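PDB 5VG0: chitinase from Jonesia denitrificans, which probably degrades chitin, here through its lytic polysaccharide monooxygenase domain, which holds a copper ion and a peroxide ion. Local coordinates for residues Phe49-Leu52 with Ser56-Trp59; Gln11-Ser16 with Pro58-Glu63; Thr5-Arg10 with Thr62-Thr67. All blocks are in the same frame, centred on the assembly; numbering follows the deposited sequence.

Contact 1: residues Phe49-Leu52 with Ser56-Trp59; sequences FAIL and SKPW
Trp59 carries its CG anti to the carbonyl carbon (chi1 -70°), and chi2 of 104° turns the indole so that its benzo edge is presented to Ile51 and Leu52. The carbonyl of Ile51 comes in at that edge, close to the ring plane, with Ile51 O 3.5 Å from Trp59 CZ2; the partly negative oxygen thus meets a C-H rim and not the pi face. Leu52, also with CG anti to its carbonyl carbon, crosses the tryptophan side chain at about a right angle and brings Leu52 CD2 to 4.1 Å from Trp59 CH2. Farther out, Ile51 CD1 rests on the aliphatic part of Lys57, 4.2 Å from Lys57 CE, while Lys57 NZ forms a salt bridge with Asp54. The main chain of Asp54 also holds the indole, accepting a hydrogen bond from Trp59 NE1. Residues 50-52 belong to a 3-10 segment, with Leu52 N bonded to Phe49 O at 3.0 Å, and the other side bends through an inverse gamma turn centred on Pro58. The indole and lysine of 56-59 thus pack on a 3-10 segment, both within the long loop between strands 34-36 and 62-64 of this monooxygenase domain.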
loop_
_atom_site.group_PDB
_atom_site.type_symbol
_atom_site.label_atom_id
_atom_site.label_comp_id
_atom_site.label_asym_id
_atom_site.label_seq_id
_atom_site.Cartn_x
_atom_site.Cartn_y
_atom_site.Cartn_z
ATOM N N PHE A 49 5.510 12.171 -4.887
ATOM C CA PHE A 49 5.904 10.777 -4.749
ATOM C C PHE A 49 5.757 10.011 -6.066
ATOM O O PHE A 49 5.543 8.795 -6.077
ATOM C CB PHE A 49 5.119 10.128 -3.602
ATOM C CG PHE A 49 5.193 10.891 -2.300
ATOM C CD1 PHE A 49 6.411 11.324 -1.780
ATOM C CD2 PHE A 49 4.044 11.186 -1.603
ATOM C CE1 PHE A 49 6.459 12.011 -0.581
ATOM C CE2 PHE A 49 4.095 11.884 -0.411
ATOM C CZ PHE A 49 5.296 12.291 0.101
ATOM N N ALA A 50 5.955 10.705 -7.191
ATOM C CA ALA A 50 5.802 10.091 -8.507
ATOM C C ALA A 50 6.752 8.918 -8.728
ATOM O O ALA A 50 6.457 8.051 -9.554
ATOM C CB ALA A 50 6.016 11.126 -9.612
ATOM N N ILE A 51 7.883 8.866 -8.026
ATOM C CA ILE A 51 8.798 7.742 -8.188
ATOM C C ILE A 51 8.099 6.418 -7.919
ATOM O O ILE A 51 8.476 5.387 -8.484
ATOM C CB ILE A 51 10.031 7.919 -7.289
ATOM C CG1 ILE A 51 11.078 6.839 -7.611
ATOM C CG2 ILE A 51 9.633 7.859 -5.817
ATOM C CD1 ILE A 51 12.481 7.264 -7.504
ATOM N N LEU A 52 7.085 6.412 -7.043
ATOM C CA LEU A 52 6.405 5.168 -6.705
ATOM C C LEU A 52 5.677 4.564 -7.890
ATOM O O LEU A 52 5.328 3.383 -7.838
ATOM C CB LEU A 52 5.415 5.396 -5.567
ATOM C CG LEU A 52 6.024 5.895 -4.255
ATOM C CD1 LEU A 52 4.922 6.200 -3.262
ATOM C CD2 LEU A 52 7.019 4.883 -3.680
ATOM N N SER A 56 10.093 1.244 -14.227
ATOM C CA SER A 56 11.401 0.968 -14.803
ATOM C C SER A 56 12.470 0.778 -13.740
ATOM O O SER A 56 13.545 0.242 -14.041
ATOM C CB SER A 56 11.803 2.083 -15.762
ATOM O OG SER A 56 12.257 3.242 -15.082
ATOM N N LYS A 57 12.198 1.188 -12.508
ATOM C CA LYS A 57 13.162 1.015 -11.441
ATOM C C LYS A 57 13.195 -0.451 -11.018
ATOM O O LYS A 57 12.185 -1.159 -11.119
ATOM C CB LYS A 57 12.785 1.862 -10.232
ATOM C CG LYS A 57 12.757 3.368 -10.457
ATOM C CD LYS A 57 14.157 3.938 -10.510
ATOM C CE LYS A 57 14.174 5.409 -10.912
ATOM N NZ LYS A 57 14.084 5.602 -12.387
ATOM N N PRO A 58 14.333 -0.924 -10.500
ATOM C CA PRO A 58 14.430 -2.329 -10.041
ATOM C C PRO A 58 13.839 -2.499 -8.646
ATOM O O PRO A 58 14.540 -2.686 -7.648
ATOM C CB PRO A 58 15.942 -2.586 -10.097
ATOM C CG PRO A 58 16.541 -1.265 -9.814
ATOM C CD PRO A 58 15.653 -0.258 -10.490
ATOM N N TRP A 59 12.514 -2.413 -8.571
ATOM C CA TRP A 59 11.828 -2.572 -7.303
ATOM C C TRP A 59 12.024 -3.995 -6.799
ATOM O O TRP A 59 11.756 -4.948 -7.535
ATOM C CB TRP A 59 10.319 -2.304 -7.461
ATOM C CG TRP A 59 10.034 -0.858 -7.709
ATOM C CD1 TRP A 59 9.700 -0.274 -8.890
ATOM C CD2 TRP A 59 10.078 0.197 -6.741
ATOM N NE1 TRP A 59 9.527 1.074 -8.718
ATOM C CE2 TRP A 59 9.764 1.393 -7.409
ATOM C CE3 TRP A 59 10.351 0.245 -5.371
ATOM C CZ2 TRP A 59 9.719 2.618 -6.759
ATOM C CZ3 TRP A 59 10.304 1.475 -4.721
ATOM C CH2 TRP A 59 9.998 2.636 -5.416
#

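Contact 2: residues Gln11-Ser16 with Pro58-Glu63; sequences QALCAS and PWPTTE
The helical turn that sets Leu13 and Cys14 against Trp59 and Pro60 is closed by Ser16 N, hydrogen-bonded to Ala12 O at 2.9 Å, and by Ala15 N, bonded to Gln11 O. No hydrogen bond crosses to 58-63; sulfur and apolar groups do the joining. Cys14 SG stands at the rim of the indole, 3.8 Å from Trp59 CH2 and almost equally near CZ3. The line from the centroid of the six-membered ring to Cys14 SG is 4.9 Å long and 79° off the ring normal, an edge-on sulfur-aromatic contact. With SG anti to the carbonyl carbon (chi1 -70°), the same sulfur also forms the disulfide to Cys23, which probably fixes its position in part. One residue earlier, Leu13 and Pro60 reach toward each other tip to tip: Leu13 CD1 is 4.1 Å from Pro60 CD and 4.0 Å from Pro60 O. Arg10 makes a cation-pi contact with the indole, and Phe21 meets it edge-to-face. Beyond Pro60 the chain enters strand 62-64, where Thr62 pairs with Asp138 and Val140. Here a short helix, tied by a disulfide to the loop after it, packs on the lead-in to a strand of the monooxygenase's beta-sandwich.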
loop_
_atom_site.group_PDB
_atom_site.type_symbol
_atom_site.label_atom_id
_atom_site.label_comp_id
_atom_site.label_asym_id
_atom_site.label_seq_id
_atom_site.Cartn_x
_atom_site.Cartn_y
_atom_site.Cartn_z
ATOM N N GLN A 11 7.039 2.270 -0.698
ATOM C CA GLN A 11 7.508 3.318 0.199
ATOM C C GLN A 11 8.259 2.739 1.392
ATOM O O GLN A 11 9.216 3.353 1.868
ATOM C CB GLN A 11 6.377 4.270 0.625
ATOM C CG GLN A 11 5.126 3.639 1.213
ATOM C CD GLN A 11 4.040 3.491 0.179
ATOM O OE1 GLN A 11 4.239 2.840 -0.847
ATOM N NE2 GLN A 11 2.907 4.122 0.410
ATOM N N ALA A 12 7.833 1.573 1.899
ATOM C CA ALA A 12 8.567 0.929 2.989
ATOM C C ALA A 12 9.988 0.573 2.583
ATOM O O ALA A 12 10.929 0.741 3.367
ATOM C CB ALA A 12 7.848 -0.339 3.433
ATOM N N LEU A 13 10.163 0.081 1.362
ATOM C CA LEU A 13 11.487 -0.305 0.888
ATOM C C LEU A 13 12.378 0.910 0.736
ATOM O O LEU A 13 13.571 0.860 1.059
ATOM C CB LEU A 13 11.354 -1.067 -0.422
ATOM C CG LEU A 13 10.679 -2.434 -0.269
ATOM C CD1 LEU A 13 10.230 -2.960 -1.616
ATOM C CD2 LEU A 13 11.566 -3.426 0.404
ATOM N N CYS A 14 11.824 2.014 0.255
ATOM C CA CYS A 14 12.578 3.256 0.203
ATOM C C CYS A 14 13.022 3.668 1.610
ATOM O O CYS A 14 14.188 4.014 1.833
ATOM C CB CYS A 14 11.730 4.364 -0.430
ATOM S SG CYS A 14 11.435 4.152 -2.190
ATOM N N ALA A 15 12.093 3.665 2.565
ATOM C CA ALA A 15 12.368 4.161 3.909
ATOM C C ALA A 15 13.339 3.260 4.657
ATOM O O ALA A 15 14.036 3.723 5.564
ATOM C CB ALA A 15 11.055 4.311 4.675
ATOM N N SER A 16 13.385 1.985 4.334
ATOM C CA SER A 16 14.272 1.031 4.978
ATOM C C SER A 16 15.638 0.958 4.316
ATOM O O SER A 16 16.493 0.196 4.775
ATOM C CB SER A 16 13.636 -0.361 4.961
ATOM O OG SER A 16 12.442 -0.372 5.715
ATOM N N PRO A 58 14.333 -0.924 -10.500
ATOM C CA PRO A 58 14.430 -2.329 -10.041
ATOM C C PRO A 58 13.839 -2.499 -8.646
ATOM O O PRO A 58 14.540 -2.686 -7.648
ATOM C CB PRO A 58 15.942 -2.586 -10.097
ATOM C CG PRO A 58 16.541 -1.265 -9.814
ATOM C CD PRO A 58 15.653 -0.258 -10.490
ATOM N N TRP A 59 12.514 -2.413 -8.571
ATOM C CA TRP A 59 11.828 -2.572 -7.303
ATOM C C TRP A 59 12.024 -3.995 -6.799
ATOM O O TRP A 59 11.756 -4.948 -7.535
ATOM C CB TRP A 59 10.319 -2.304 -7.461
ATOM C CG TRP A 59 10.034 -0.858 -7.709
ATOM C CD1 TRP A 59 9.700 -0.274 -8.890
ATOM C CD2 TRP A 59 10.078 0.197 -6.741
ATOM N NE1 TRP A 59 9.527 1.074 -8.718
ATOM C CE2 TRP A 59 9.764 1.393 -7.409
ATOM C CE3 TRP A 59 10.351 0.245 -5.371
ATOM C CZ2 TRP A 59 9.719 2.618 -6.759
ATOM C CZ3 TRP A 59 10.304 1.475 -4.721
ATOM C CH2 TRP A 59 9.998 2.636 -5.416
ATOM N N PRO A 60 12.425 -4.188 -5.552
ATOM C CA PRO A 60 12.504 -5.547 -5.012
ATOM C C PRO A 60 11.133 -6.177 -4.883
ATOM O O PRO A 60 10.140 -5.507 -4.640
ATOM C CB PRO A 60 13.140 -5.332 -3.629
ATOM C CG PRO A 60 13.808 -4.019 -3.697
ATOM C CD PRO A 60 12.974 -3.195 -4.614
ATOM N N THR A 61 11.092 -7.488 -5.026
ATOM C CA THR A 61 9.858 -8.234 -4.854
ATOM C C THR A 61 9.962 -9.131 -3.632
ATOM O O THR A 61 11.059 -9.548 -3.238
ATOM C CB THR A 61 9.540 -9.092 -6.085
ATOM O OG1 THR A 61 10.587 -10.032 -6.310
ATOM C CG2 THR A 61 9.357 -8.230 -7.326
ATOM N N THR A 62 8.813 -9.431 -3.040
ATOM C CA THR A 62 8.730 -10.338 -1.909
ATOM C C THR A 62 8.012 -11.606 -2.337
ATOM O O THR A 62 6.944 -11.547 -2.948
ATOM C CB THR A 62 7.971 -9.671 -0.769
ATOM O OG1 THR A 62 8.602 -8.436 -0.444
ATOM C CG2 THR A 62 7.935 -10.553 0.469
ATOM N N GLU A 63 8.586 -12.748 -1.993
ATOM C CA GLU A 63 7.961 -14.034 -2.269
ATOM C C GLU A 63 6.929 -14.326 -1.191
ATOM O O GLU A 63 7.235 -14.283 0.010
ATOM C CB GLU A 63 9.010 -15.142 -2.269
ATOM C CG GLU A 63 10.022 -15.020 -3.406
ATOM C CD GLU A 63 11.158 -16.023 -3.330
ATOM O OE1 GLU A 63 11.090 -16.965 -2.511
ATOM O OE2 GLU A 63 12.124 -15.865 -4.104
#

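Contact 3: residues Thr5-Arg10 with Thr62-Thr67; sequences TDPPSR and TEIAST
Pro7 and Pro8 lie against Thr62 and Ile64 where the chain leaves strand 2-6 of one sheet of the beta-sandwich and passes beside strand 62-64 of the other. Thr62 divides its two branches between the prolines. Its methyl, set anti to the backbone N while OG1 lies anti to the carbonyl carbon (chi1 -56°), packs with Thr62 CG2 4.1 Å from Pro7 CB. The hydroxyl side faces the second ring, Thr62 OG1 being 3.5 Å from Pro8 CD and 3.8 Å from Pro8 CG, a van der Waals approach to C-H groups without a hydrogen bond. Ile64 adds a looser touch, with Ile64 CG2 4.4 Å from Pro7 CB. In the next shell, backbone bonds to Asp138 and Val140 hold Thr62 against strand 131-141, and the Ile64 side chain rests on Val139 and Val141 of that strand. On the proline side, a cis peptide bond between Asp6 and Pro7 turns the chain just after a classic beta bulge, where Thr5 and Asp6 sit across from the single residue Thr71. After the prolines, Arg10 forms a salt bridge through NE to Asp138, and Ser9 is the N-cap of helix 10-15, its OG accepting the hydrogen of Ala12 N.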
loop_
_atom_site.group_PDB
_atom_site.type_symbol
_atom_site.label_atom_id
_atom_site.label_comp_id
_atom_site.label_asym_id
_atom_site.label_seq_id
_atom_site.Cartn_x
_atom_site.Cartn_y
_atom_site.Cartn_z
ATOM N N THR A 5 3.860 -2.416 5.935
ATOM C CA THR A 5 5.216 -2.802 6.284
ATOM C C THR A 5 5.558 -4.239 5.907
ATOM O O THR A 5 6.738 -4.551 5.771
ATOM C CB THR A 5 5.458 -2.601 7.777
ATOM O OG1 THR A 5 4.552 -3.423 8.501
ATOM C CG2 THR A 5 5.256 -1.145 8.192
ATOM N N ASP A 6 4.577 -5.120 5.744
ATOM C CA ASP A 6 4.840 -6.518 5.452
ATOM C C ASP A 6 3.633 -7.107 4.717
ATOM O O ASP A 6 2.524 -7.016 5.189
ATOM C CB ASP A 6 5.093 -7.291 6.731
ATOM C CG ASP A 6 5.521 -8.708 6.459
ATOM O OD1 ASP A 6 6.419 -8.893 5.619
ATOM O OD2 ASP A 6 4.954 -9.630 7.074
ATOM N N PRO A 7 3.837 -7.677 3.515
ATOM C CA PRO A 7 5.045 -7.569 2.699
ATOM C C PRO A 7 5.316 -6.092 2.444
ATOM O O PRO A 7 4.388 -5.296 2.354
ATOM C CB PRO A 7 4.676 -8.307 1.407
ATOM C CG PRO A 7 3.240 -8.417 1.379
ATOM C CD PRO A 7 2.715 -8.268 2.764
ATOM N N PRO A 8 6.579 -5.699 2.335
ATOM C CA PRO A 8 6.868 -4.262 2.293
ATOM C C PRO A 8 6.339 -3.593 1.041
ATOM O O PRO A 8 6.523 -4.073 -0.077
ATOM C CB PRO A 8 8.396 -4.200 2.351
ATOM C CG PRO A 8 8.855 -5.529 1.968
ATOM C CD PRO A 8 7.815 -6.496 2.414
ATOM N N SER A 9 5.714 -2.439 1.238
ATOM C CA SER A 9 5.325 -1.575 0.145
ATOM C C SER A 9 6.550 -0.897 -0.477
ATOM O O SER A 9 7.642 -0.852 0.092
ATOM C CB SER A 9 4.352 -0.517 0.649
ATOM O OG SER A 9 4.944 0.243 1.693
ATOM N N ARG A 10 6.333 -0.308 -1.652
ATOM C CA ARG A 10 7.387 0.457 -2.304
ATOM C C ARG A 10 7.923 1.547 -1.379
ATOM O O ARG A 10 9.140 1.711 -1.251
ATOM C CB ARG A 10 6.895 1.016 -3.645
ATOM C CG ARG A 10 6.666 -0.066 -4.693
ATOM C CD ARG A 10 6.328 0.512 -6.044
ATOM N NE ARG A 10 6.138 -0.561 -7.006
ATOM C CZ ARG A 10 5.871 -0.403 -8.287
ATOM N NH1 ARG A 10 5.746 0.795 -8.811
ATOM N NH2 ARG A 10 5.741 -1.483 -9.030
ATOM N N THR A 62 8.813 -9.431 -3.040
ATOM C CA THR A 62 8.730 -10.338 -1.909
ATOM C C THR A 62 8.012 -11.606 -2.337
ATOM O O THR A 62 6.944 -11.547 -2.948
ATOM C CB THR A 62 7.971 -9.671 -0.769
ATOM O OG1 THR A 62 8.602 -8.436 -0.444
ATOM C CG2 THR A 62 7.935 -10.553 0.469
ATOM N N GLU A 63 8.586 -12.748 -1.993
ATOM C CA GLU A 63 7.961 -14.034 -2.269
ATOM C C GLU A 63 6.929 -14.326 -1.191
ATOM O O GLU A 63 7.235 -14.283 0.010
ATOM C CB GLU A 63 9.010 -15.142 -2.269
ATOM C CG GLU A 63 10.022 -15.020 -3.406
ATOM C CD GLU A 63 11.158 -16.023 -3.330
ATOM O OE1 GLU A 63 11.090 -16.965 -2.511
ATOM O OE2 GLU A 63 12.124 -15.865 -4.104
ATOM N N ILE A 64 5.707 -14.629 -1.610
ATOM C CA ILE A 64 4.609 -14.892 -0.690
ATOM C C ILE A 64 3.810 -16.081 -1.205
ATOM O O ILE A 64 3.972 -16.527 -2.338
ATOM C CB ILE A 64 3.676 -13.666 -0.505
ATOM C CG1 ILE A 64 3.017 -13.271 -1.825
ATOM C CG2 ILE A 64 4.432 -12.493 0.102
ATOM C CD1 ILE A 64 1.870 -12.313 -1.651
ATOM N N ALA A 65 2.925 -16.574 -0.354
ATOM C CA ALA A 65 1.966 -17.609 -0.695
ATOM C C ALA A 65 0.659 -16.973 -1.184
ATOM O O ALA A 65 0.479 -15.758 -1.138
ATOM C CB ALA A 65 1.725 -18.475 0.531
ATOM N N SER A 66 -0.283 -17.809 -1.634
ATOM C CA SER A 66 -1.543 -17.309 -2.180
ATOM C C SER A 66 -2.488 -16.801 -1.108
ATOM O O SER A 66 -3.428 -16.070 -1.423
ATOM C CB SER A 66 -2.238 -18.365 -3.026
ATOM O OG SER A 66 -2.556 -19.503 -2.254
ATOM N N THR A 67 -2.266 -17.193 0.142
ATOM C CA THR A 67 -2.899 -16.591 1.310
ATOM C C THR A 67 -1.779 -15.979 2.136
ATOM O O THR A 67 -0.770 -16.643 2.414
ATOM C CB THR A 67 -3.670 -17.645 2.112
ATOM O OG1 THR A 67 -4.829 -18.015 1.373
ATOM C CG2 THR A 67 -4.114 -17.110 3.453
#

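How the contacts relate
From the N terminus, strand 2-6 runs through the two prolines into helix 10-15, and the chain then makes a long excursion before returning through 56-67. Contact 3 closes the widest loop, from 5-10 to 62-67. Contact 2 closes a slightly shorter loop, from 11-16 to 58-63, ending on the same stretch as contact 3. Contact 1, a local closure of 49-52 on 56-59, falls entirely inside the loop of contact 3 and shares Pro58 and Trp59 with contact 2. Strand 62-64 joins contacts 2 and 3, while Leu13 CD2 lies 3.8 Å from Pro8 CG. Arg10 links contact 3 to contact 1, its NH1 2.8 Å from Leu52 O, a probable hydrogen bond. Together they tie strand 2-6, the helix and the long loop to strand 62-64.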